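Local atomic coordinates of L-lysine 6-monooxygenase (Pseudomonas syringae pv. tomato, PDB entry 5CQF), a protein that probably hydroxylates the side-chain amine of L-lysine as an FAD- and NADP-dependent monooxygenase of siderophore biosynthesis. Residues His188-Leu193 with Thr350-Tyr355; Lys242-Gly247 with Ala283-Asp288; His309-Ser314 with Val328-Thr333. All blocks are in the same frame, centred on the assembly; numbering follows the deposited sequence.

How the interactions relate
Interaction 2 and interaction 3 are both nested, along the chain, inside the loop that interaction 1 closes, and they follow each other in series. The three centres lie about 19 to 21 Å apart and none of the contacts touch; nearest atoms come to about 5 Å between interactions 2 and 3 and about 10 Å from interaction 1 to either. The parallel sheet of the probably NADP-binding domain links interactions 1 and 3: the first follows its edge strand 186-188 and strand 345-348, the other leaves its opposite edge, strand 308-311. Interaction 2, a separate small sheet, is tied in through Ile285, which touches a glycine-rich turn at Gly211, Gly213 and Ala216; Thr350 of interaction 1 lies near it, consistent with a dinucleotide site.

Interaction 1 of 3, residues His188-Leu193 with Thr350-Tyr355; sequences HTSRFL and TGYQQY
His188 reaches across to Gly351 and Tyr352 where, in a Rossmann-type sheet, strand 186-188 passes through a 3-10 turn into helix 192-198 and the neighbouring parallel strand 345-348 gives way to a loop. The tight part is the imidazole, which is buried. Its NE2 donates to Gly351 O at 2.8 Å, a bent bond (139° at the hydrogen) that approaches the oxygen tilted from the carbonyl plane. The second ring nitrogen, ND1, is gripped twice from its own segment: Ser190 N donates to it from far out of the ring plane, and Ser190 OG shares a hydrogen bond with it at 3.0 Å. With both nitrogens engaged, the rotation of the ring is fixed. Thr350 OG1 sits in plane at the ring edge, 3.3 Å from His188 CD2, while its own hydrogen bond runs to Arg173 O. His188 CG lies anti to the backbone N (chi1 -168°), which carries the ring toward the 350-355 segment; there its edge meets a face of Tyr352 in a T-shaped stack, centroids 5.3 Å apart and planes at 76°. Pro172 packs against both His188 and Ser190.

The looser side is at Tyr352, an exposed residue whose ring touches through its phenol end: CZ lies 4.0 Å from His188 CE1, and OH passes close to Ser190 CB. A second link between the segments is indirect: one water accepts from Gly351 N at 3.0 Å and hydrogen-bonds to Thr189 OG1 at 2.7 Å.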
loop_
_atom_site.group_PDB
_atom_site.type_symbol
_atom_site.label_atom_id
_atom_site.label_comp_id
_atom_site.label_asym_id
_atom_site.label_seq_id
_atom_site.Cartn_x
_atom_site.Cartn_y
_atom_site.Cartn_z
ATOM N N HIS A 188 -16.705 9.868 29.490
ATOM C CA HIS A 188 -15.420 9.256 29.142
ATOM C C HIS A 188 -15.601 8.396 27.915
ATOM O O HIS A 188 -16.713 7.906 27.655
ATOM C CB HIS A 188 -14.954 8.374 30.302
ATOM C CG HIS A 188 -13.539 7.908 30.196
ATOM N ND1 HIS A 188 -13.207 6.634 29.806
ATOM C CD2 HIS A 188 -12.371 8.535 30.454
ATOM C CE1 HIS A 188 -11.896 6.493 29.817
ATOM N NE2 HIS A 188 -11.363 7.634 30.207
ATOM N N THR A 189 -14.513 8.175 27.185
ATOM C CA THR A 189 -14.553 7.353 25.980
ATOM C C THR A 189 -15.013 5.930 26.228
ATOM O O THR A 189 -15.521 5.300 25.318
ATOM C CB THR A 189 -13.191 7.295 25.242
ATOM O OG1 THR A 189 -12.142 6.932 26.150
ATOM C CG2 THR A 189 -12.856 8.619 24.660
ATOM N N SER A 190 -14.822 5.415 27.439
ATOM C CA SER A 190 -15.211 4.042 27.775
ATOM C C SER A 190 -16.736 3.814 27.735
ATOM O O SER A 190 -17.201 2.678 27.758
ATOM C CB SER A 190 -14.686 3.668 29.170
ATOM O OG SER A 190 -15.285 4.468 30.180
ATOM N N ARG A 191 -17.514 4.889 27.720
ATOM C CA ARG A 191 -18.954 4.790 27.634
ATOM C C ARG A 191 -19.452 5.532 26.390
ATOM O O ARG A 191 -20.625 5.882 26.302
ATOM C CB ARG A 191 -19.564 5.382 28.909
ATOM C CG ARG A 191 -19.133 4.660 30.185
ATOM C CD ARG A 191 -20.121 3.567 30.578
ATOM N NE ARG A 191 -21.405 4.141 31.004
ATOM C CZ ARG A 191 -21.664 4.630 32.218
ATOM N NH1 ARG A 191 -20.733 4.610 33.180
ATOM N NH2 ARG A 191 -22.870 5.136 32.475
ATOM N N PHE A 192 -18.560 5.734 25.417
ATOM C CA PHE A 192 -18.864 6.528 24.223
ATOM C C PHE A 192 -20.087 6.036 23.472
ATOM O O PHE A 192 -20.929 6.832 23.094
ATOM C CB PHE A 192 -17.646 6.612 23.270
ATOM C CG PHE A 192 -17.873 7.492 22.074
ATOM C CD1 PHE A 192 -17.750 8.870 22.167
ATOM C CD2 PHE A 192 -18.224 6.948 20.851
ATOM C CE1 PHE A 192 -17.995 9.683 21.073
ATOM C CE2 PHE A 192 -18.460 7.759 19.749
ATOM C CZ PHE A 192 -18.356 9.128 19.864
ATOM N N LEU A 193 -20.177 4.732 23.260
ATOM C CA LEU A 193 -21.252 4.161 22.468
ATOM C C LEU A 193 -22.565 4.252 23.208
ATOM O O LEU A 193 -23.558 4.713 22.660
ATOM C CB LEU A 193 -20.957 2.704 22.110
ATOM C CG LEU A 193 -20.423 2.397 20.704
ATOM C CD1 LEU A 193 -21.520 2.608 19.652
ATOM C CD2 LEU A 193 -19.175 3.212 20.383
ATOM N N THR A 350 -9.294 10.707 28.063
ATOM C CA THR A 350 -8.227 10.904 29.015
ATOM C C THR A 350 -7.512 9.610 29.371
ATOM O O THR A 350 -6.528 9.655 30.102
ATOM C CB THR A 350 -8.784 11.512 30.312
ATOM O OG1 THR A 350 -10.038 10.898 30.638
ATOM C CG2 THR A 350 -8.990 12.991 30.160
ATOM N N GLY A 351 -7.999 8.469 28.873
ATOM C CA GLY A 351 -7.402 7.178 29.193
ATOM C C GLY A 351 -7.797 6.622 30.558
ATOM O O GLY A 351 -8.822 7.018 31.132
ATOM N N TYR A 352 -6.976 5.698 31.065
ATOM C CA TYR A 352 -7.256 4.938 32.295
ATOM C C TYR A 352 -6.160 5.123 33.340
ATOM O O TYR A 352 -4.968 5.235 33.025
ATOM C CB TYR A 352 -7.441 3.431 31.991
ATOM C CG TYR A 352 -8.613 3.134 31.067
ATOM C CD1 TYR A 352 -8.477 3.242 29.685
ATOM C CD2 TYR A 352 -9.860 2.769 31.570
ATOM C CE1 TYR A 352 -9.546 2.996 28.832
ATOM C CE2 TYR A 352 -10.936 2.517 30.723
ATOM C CZ TYR A 352 -10.775 2.638 29.353
ATOM O OH TYR A 352 -11.827 2.387 28.496
ATOM N N GLN A 353 -6.601 5.132 34.592
ATOM C CA GLN A 353 -5.751 5.334 35.764
ATOM C C GLN A 353 -4.961 4.075 36.092
ATOM O O GLN A 353 -5.537 2.997 36.112
ATOM C CB GLN A 353 -6.635 5.691 36.979
ATOM C CG GLN A 353 -5.869 6.232 38.194
ATOM C CD GLN A 353 -5.050 7.510 37.904
ATOM O OE1 GLN A 353 -4.115 7.502 37.118
ATOM N NE2 GLN A 353 -5.395 8.593 38.568
ATOM N N GLN A 354 -3.655 4.197 36.341
ATOM C CA GLN A 354 -2.900 3.063 36.896
ATOM C C GLN A 354 -3.069 3.090 38.419
ATOM O O GLN A 354 -2.767 4.070 39.088
ATOM C CB GLN A 354 -1.411 3.003 36.455
ATOM C CG GLN A 354 -0.565 4.284 36.599
ATOM C CD GLN A 354 0.976 4.058 36.602
ATOM O OE1 GLN A 354 1.529 3.279 35.802
ATOM N NE2 GLN A 354 1.671 4.775 37.504
ATOM N N TYR A 355 -3.620 2.017 38.959
ATOM C CA TYR A 355 -3.772 1.905 40.382
ATOM C C TYR A 355 -2.398 1.621 40.964
ATOM O O TYR A 355 -1.540 1.022 40.308
ATOM C CB TYR A 355 -4.721 0.762 40.714
ATOM C CG TYR A 355 -6.183 1.058 40.473
ATOM C CD1 TYR A 355 -6.782 2.192 41.029
ATOM C CD2 TYR A 355 -6.988 0.173 39.753
ATOM C CE1 TYR A 355 -8.133 2.455 40.846
ATOM C CE2 TYR A 355 -8.339 0.426 39.557
ATOM C CZ TYR A 355 -8.908 1.569 40.103
ATOM O OH TYR A 355 -10.252 1.833 39.933
HETATM O O HOH W 1 -9.562 7.613 26.505
#

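Interaction 2 of 3, residues Lys242-Gly247 with Ala283-Asp288; sequences KLTQLG and AGIDPD
Thr244 and Ile285 cross at about a right angle beside a two-stranded parallel sheet, in which Gln245 pairs with Gly284 and Leu246 with Ile285. The CD1 methyl at the end of Ile285 lies against the threonine, 3.6 Å from Thr244 OG1 and nearly as close to its CG2. Ile285 CG1 is anti to its carbonyl carbon (chi1 -64°), and CD1 extends the chain to meet both branches. Thr244 OG1 hydrogen-bonds to Phe241 O, so this apolar neighbour does not cost it a polar partner. Further on, Leu246 and Pro287 meet obliquely: CD2 of the leucine rests 3.9 Å from CB of the proline, at the first turn of helix 287-302. Leu246 also packs on Leu246 of the second subunit, placing this small sheet at a subunit contact.

Backbone bonds join the two strands. Ile285 N donates to Gln245 O at 2.9 Å, with a weak bond from Gln245 N to Ala283 O before it. Gly284 CA approaches two carbonyl oxygens, 3.2 Å from Gln245 O and 3.4 Å from Gly247 O, as CA-H...O contacts. Asp286 turns away from the 242-247 segment, N-caps helix 287-302 by accepting from Asp288 N, and receives Asn70 ND2 on the same OD1. The last bond of the pairing is nearly straight at its hydrogen (171°), yet Gly247 N comes to Ile285 O at 2.9 Å from well above the carbonyl plane.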
loop_
_atom_site.group_PDB
_atom_site.type_symbol
_atom_site.label_atom_id
_atom_site.label_comp_id
_atom_site.label_asym_id
_atom_site.label_seq_id
_atom_site.Cartn_x
_atom_site.Cartn_y
_atom_site.Cartn_z
ATOM N N LYS A 242 -1.823 14.787 13.904
ATOM C CA LYS A 242 -0.899 14.665 12.741
ATOM C C LYS A 242 0.538 14.336 13.129
ATOM O O LYS A 242 1.352 13.912 12.286
ATOM C CB LYS A 242 -0.906 15.937 11.889
ATOM C CG LYS A 242 -2.162 16.082 11.050
ATOM C CD LYS A 242 -2.406 17.537 10.657
ATOM C CE LYS A 242 -3.501 17.648 9.599
ATOM N NZ LYS A 242 -4.508 18.702 9.927
ATOM N N LEU A 243 0.855 14.560 14.400
ATOM C CA LEU A 243 2.169 14.232 14.909
ATOM C C LEU A 243 2.171 13.061 15.919
ATOM O O LEU A 243 3.213 12.783 16.495
ATOM C CB LEU A 243 2.855 15.500 15.467
ATOM C CG LEU A 243 3.371 16.471 14.386
ATOM C CD1 LEU A 243 3.715 17.846 14.965
ATOM C CD2 LEU A 243 4.581 15.909 13.648
ATOM N N THR A 244 1.058 12.339 16.089
ATOM C CA THR A 244 1.106 11.104 16.887
ATOM C C THR A 244 1.935 10.003 16.222
ATOM O O THR A 244 2.147 9.989 14.999
ATOM C CB THR A 244 -0.274 10.463 17.168
ATOM O OG1 THR A 244 -0.812 9.883 15.958
ATOM C CG2 THR A 244 -1.239 11.476 17.848
ATOM N N GLN A 245 2.384 9.058 17.048
ATOM C CA GLN A 245 3.087 7.913 16.531
ATOM C C GLN A 245 2.085 7.055 15.744
ATOM O O GLN A 245 0.900 6.983 16.083
ATOM C CB GLN A 245 3.826 7.160 17.655
ATOM C CG GLN A 245 5.062 7.925 18.217
ATOM C CD GLN A 245 6.452 7.634 17.561
ATOM O OE1 GLN A 245 7.421 8.366 17.807
ATOM N NE2 GLN A 245 6.565 6.565 16.774
ATOM N N LEU A 246 2.555 6.467 14.655
ATOM C CA LEU A 246 1.762 5.549 13.874
ATOM C C LEU A 246 1.923 4.134 14.444
ATOM O O LEU A 246 3.016 3.564 14.438
ATOM C CB LEU A 246 2.149 5.615 12.390
ATOM C CG LEU A 246 1.866 6.994 11.758
ATOM C CD1 LEU A 246 2.703 7.212 10.504
ATOM C CD2 LEU A 246 0.389 7.197 11.437
ATOM N N GLY A 247 0.819 3.593 14.945
ATOM C CA GLY A 247 0.786 2.278 15.583
ATOM C C GLY A 247 1.012 2.399 17.076
ATOM O O GLY A 247 1.841 3.179 17.495
ATOM N N ALA A 283 2.445 7.916 22.237
ATOM C CA ALA A 283 1.029 7.542 22.198
ATOM C C ALA A 283 0.653 7.372 20.724
ATOM O O ALA A 283 0.784 8.308 19.928
ATOM C CB ALA A 283 0.170 8.610 22.864
ATOM N N GLY A 284 0.195 6.185 20.359
ATOM C CA GLY A 284 0.150 5.796 18.956
ATOM C C GLY A 284 -1.251 5.495 18.490
ATOM O O GLY A 284 -2.085 5.065 19.252
ATOM N N ILE A 285 -1.491 5.723 17.215
ATOM C CA ILE A 285 -2.795 5.524 16.616
ATOM C C ILE A 285 -2.642 4.659 15.370
ATOM O O ILE A 285 -1.716 4.882 14.576
ATOM C CB ILE A 285 -3.409 6.880 16.249
ATOM C CG1 ILE A 285 -3.655 7.699 17.518
ATOM C CG2 ILE A 285 -4.717 6.704 15.494
ATOM C CD1 ILE A 285 -4.120 9.110 17.224
ATOM N N ASP A 286 -3.503 3.639 15.243
ATOM C CA ASP A 286 -3.576 2.795 14.029
ATOM C C ASP A 286 -3.478 3.719 12.826
ATOM O O ASP A 286 -4.303 4.626 12.728
ATOM C CB ASP A 286 -4.930 2.059 14.020
ATOM C CG ASP A 286 -5.140 1.157 12.799
ATOM O OD1 ASP A 286 -4.367 1.240 11.822
ATOM O OD2 ASP A 286 -6.113 0.346 12.841
ATOM N N PRO A 287 -2.464 3.525 11.932
ATOM C CA PRO A 287 -2.337 4.397 10.754
ATOM C C PRO A 287 -3.580 4.417 9.872
ATOM O O PRO A 287 -3.845 5.414 9.270
ATOM C CB PRO A 287 -1.113 3.843 9.990
ATOM C CG PRO A 287 -0.766 2.539 10.638
ATOM C CD PRO A 287 -1.356 2.554 12.025
ATOM N N ASP A 288 -4.366 3.344 9.817
ATOM C CA ASP A 288 -5.638 3.386 9.041
ATOM C C ASP A 288 -6.697 4.242 9.704
ATOM O O ASP A 288 -7.533 4.814 9.010
ATOM C CB ASP A 288 -6.214 1.992 8.758
ATOM C CG ASP A 288 -5.246 1.109 8.008
ATOM O OD1 ASP A 288 -4.340 1.635 7.312
ATOM O OD2 ASP A 288 -5.384 -0.135 8.129
#

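Interaction 3 of 3, residues His309-Ser314 with Val328-Thr333; sequences HTYAYS and VELTDT
Chi1 values of -48° for Tyr311 and -54° for Leu330 set CG of each residue anti to its carbonyl carbon, and the two side chains then cross at about a right angle. The leucine uses one branch, CD1, which lies over a face of the tyrosine ring, 4.1 Å from the centroid and 28° off the ring normal: a CH-pi contact. Its closest ring atom is Tyr311 CG, 3.7 Å from Leu330 CD1, so the methyl sits over the root of the ring. The far end of the tyrosine is held by its OH, bonded to His233 ND1.

At the other end the backbones meet as an antiparallel non-hydrogen-bonded pair, Ser314 with Asp332. Flanking it, Thr333 N donates to Tyr313 O at 2.7 Å, nearly along the C=O axis. Two CA-H...O contacts tighten the pair: Asp332 CA to Tyr313 O and Ser314 CA to Thr331 O. Ser314 OG turns back to its own segment and donates to Ala312 O at 2.6 Å. Asp332 OD1 accepts from Phe334 N and Ser335 N, which should hold the carboxylate in place, while OD2 bonds to Tyr261 OH of the second subunit, whose Tyr261 and Trp276 rings also meet Tyr313.

The contact therefore marks the passage from strand 308-311, edge of the parallel sheet, into the antiparallel sheet 314-322, 325-332 and 338-343. Leu330 is packed between them, on Val235 of strand 231-235, Ile316 of strand 314-322 and Leu341 of strand 338-343.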
loop_
_atom_site.group_PDB
_atom_site.type_symbol
_atom_site.label_atom_id
_atom_site.label_comp_id
_atom_site.label_asym_id
_atom_site.label_seq_id
_atom_site.Cartn_x
_atom_site.Cartn_y
_atom_site.Cartn_z
ATOM N N HIS A 309 -11.723 21.299 14.442
ATOM C CA HIS A 309 -10.841 22.384 14.871
ATOM C C HIS A 309 -9.834 21.829 15.871
ATOM O O HIS A 309 -10.220 21.205 16.876
ATOM C CB HIS A 309 -11.659 23.478 15.519
ATOM C CG HIS A 309 -12.790 23.958 14.663
ATOM N ND1 HIS A 309 -12.651 24.980 13.747
ATOM C CD2 HIS A 309 -14.070 23.534 14.561
ATOM C CE1 HIS A 309 -13.799 25.172 13.128
ATOM N NE2 HIS A 309 -14.675 24.309 13.608
ATOM N N THR A 310 -8.553 22.063 15.607
ATOM C CA THR A 310 -7.485 21.527 16.444
ATOM C C THR A 310 -6.841 22.604 17.354
ATOM O O THR A 310 -6.566 23.693 16.896
ATOM C CB THR A 310 -6.461 20.866 15.526
ATOM O OG1 THR A 310 -7.068 19.701 14.957
ATOM C CG2 THR A 310 -5.246 20.428 16.285
ATOM N N TYR A 311 -6.621 22.308 18.633
ATOM C CA TYR A 311 -5.923 23.238 19.537
ATOM C C TYR A 311 -4.782 22.470 20.167
ATOM O O TYR A 311 -5.009 21.649 21.053
ATOM C CB TYR A 311 -6.863 23.819 20.618
ATOM C CG TYR A 311 -8.160 24.325 20.030
ATOM C CD1 TYR A 311 -9.141 23.442 19.629
ATOM C CD2 TYR A 311 -8.378 25.684 19.819
ATOM C CE1 TYR A 311 -10.304 23.881 19.052
ATOM C CE2 TYR A 311 -9.567 26.138 19.254
ATOM C CZ TYR A 311 -10.522 25.209 18.869
ATOM O OH TYR A 311 -11.691 25.595 18.292
ATOM N N ALA A 312 -3.559 22.716 19.693
ATOM C CA ALA A 312 -2.390 22.062 20.269
ATOM C C ALA A 312 -1.899 22.757 21.559
ATOM O O ALA A 312 -2.322 23.830 21.916
ATOM C CB ALA A 312 -1.278 21.998 19.234
ATOM N N TYR A 313 -1.030 22.080 22.288
ATOM C CA TYR A 313 -0.345 22.655 23.445
ATOM C C TYR A 313 -1.308 23.292 24.398
ATOM O O TYR A 313 -0.967 24.295 25.008
ATOM C CB TYR A 313 0.713 23.690 22.995
ATOM C CG TYR A 313 1.523 23.224 21.796
ATOM C CD1 TYR A 313 2.202 22.009 21.826
ATOM C CD2 TYR A 313 1.592 23.993 20.631
ATOM C CE1 TYR A 313 2.920 21.568 20.737
ATOM C CE2 TYR A 313 2.311 23.561 19.538
ATOM C CZ TYR A 313 2.963 22.343 19.583
ATOM O OH TYR A 313 3.677 21.910 18.481
ATOM N N SER A 314 -2.483 22.683 24.566
ATOM C CA SER A 314 -3.566 23.278 25.332
ATOM C C SER A 314 -4.104 22.418 26.453
ATOM O O SER A 314 -4.131 21.178 26.350
ATOM C CB SER A 314 -4.724 23.638 24.417
ATOM O OG SER A 314 -4.292 24.586 23.465
ATOM N N VAL A 328 -16.044 26.525 27.879
ATOM C CA VAL A 328 -14.751 25.890 28.145
ATOM C C VAL A 328 -13.614 26.851 27.875
ATOM O O VAL A 328 -13.512 27.415 26.778
ATOM C CB VAL A 328 -14.552 24.650 27.267
ATOM C CG1 VAL A 328 -13.297 23.924 27.689
ATOM C CG2 VAL A 328 -15.752 23.721 27.369
ATOM N N GLU A 329 -12.763 27.050 28.873
ATOM C CA GLU A 329 -11.621 27.923 28.705
ATOM C C GLU A 329 -10.407 27.069 28.457
ATOM O O GLU A 329 -10.076 26.216 29.286
ATOM C CB GLU A 329 -11.380 28.800 29.949
ATOM C CG GLU A 329 -10.268 29.836 29.758
ATOM C CD GLU A 329 -9.810 30.485 31.054
ATOM O OE1 GLU A 329 -9.229 29.784 31.918
ATOM O OE2 GLU A 329 -10.015 31.705 31.199
ATOM N N LEU A 330 -9.732 27.333 27.334
ATOM C CA LEU A 330 -8.446 26.712 27.010
ATOM C C LEU A 330 -7.292 27.654 27.280
ATOM O O LEU A 330 -7.380 28.851 27.030
ATOM C CB LEU A 330 -8.387 26.330 25.531
ATOM C CG LEU A 330 -9.488 25.464 24.925
ATOM C CD1 LEU A 330 -9.099 24.985 23.529
ATOM C CD2 LEU A 330 -9.792 24.282 25.824
ATOM N N THR A 331 -6.189 27.092 27.741
ATOM C CA THR A 331 -4.973 27.837 27.907
ATOM C C THR A 331 -3.876 27.139 27.113
ATOM O O THR A 331 -3.640 25.940 27.288
ATOM C CB THR A 331 -4.620 27.951 29.408
ATOM O OG1 THR A 331 -5.617 28.743 30.051
ATOM C CG2 THR A 331 -3.272 28.599 29.631
ATOM N N ASP A 332 -3.232 27.885 26.214
ATOM C CA ASP A 332 -2.038 27.397 25.540
ATOM C C ASP A 332 -0.912 27.409 26.562
ATOM O O ASP A 332 -0.572 28.440 27.091
ATOM C CB ASP A 332 -1.696 28.268 24.348
ATOM C CG ASP A 332 -0.366 27.908 23.725
ATOM O OD1 ASP A 332 0.573 27.523 24.468
ATOM O OD2 ASP A 332 -0.250 28.007 22.477
ATOM N N THR A 333 -0.354 26.246 26.832
ATOM C CA THR A 333 0.688 26.061 27.850
ATOM C C THR A 333 1.967 26.906 27.671
ATOM O O THR A 333 2.592 27.276 28.658
ATOM C CB THR A 333 1.039 24.552 27.925
ATOM O OG1 THR A 333 0.007 23.910 28.680
ATOM C CG2 THR A 333 2.416 24.267 28.581
#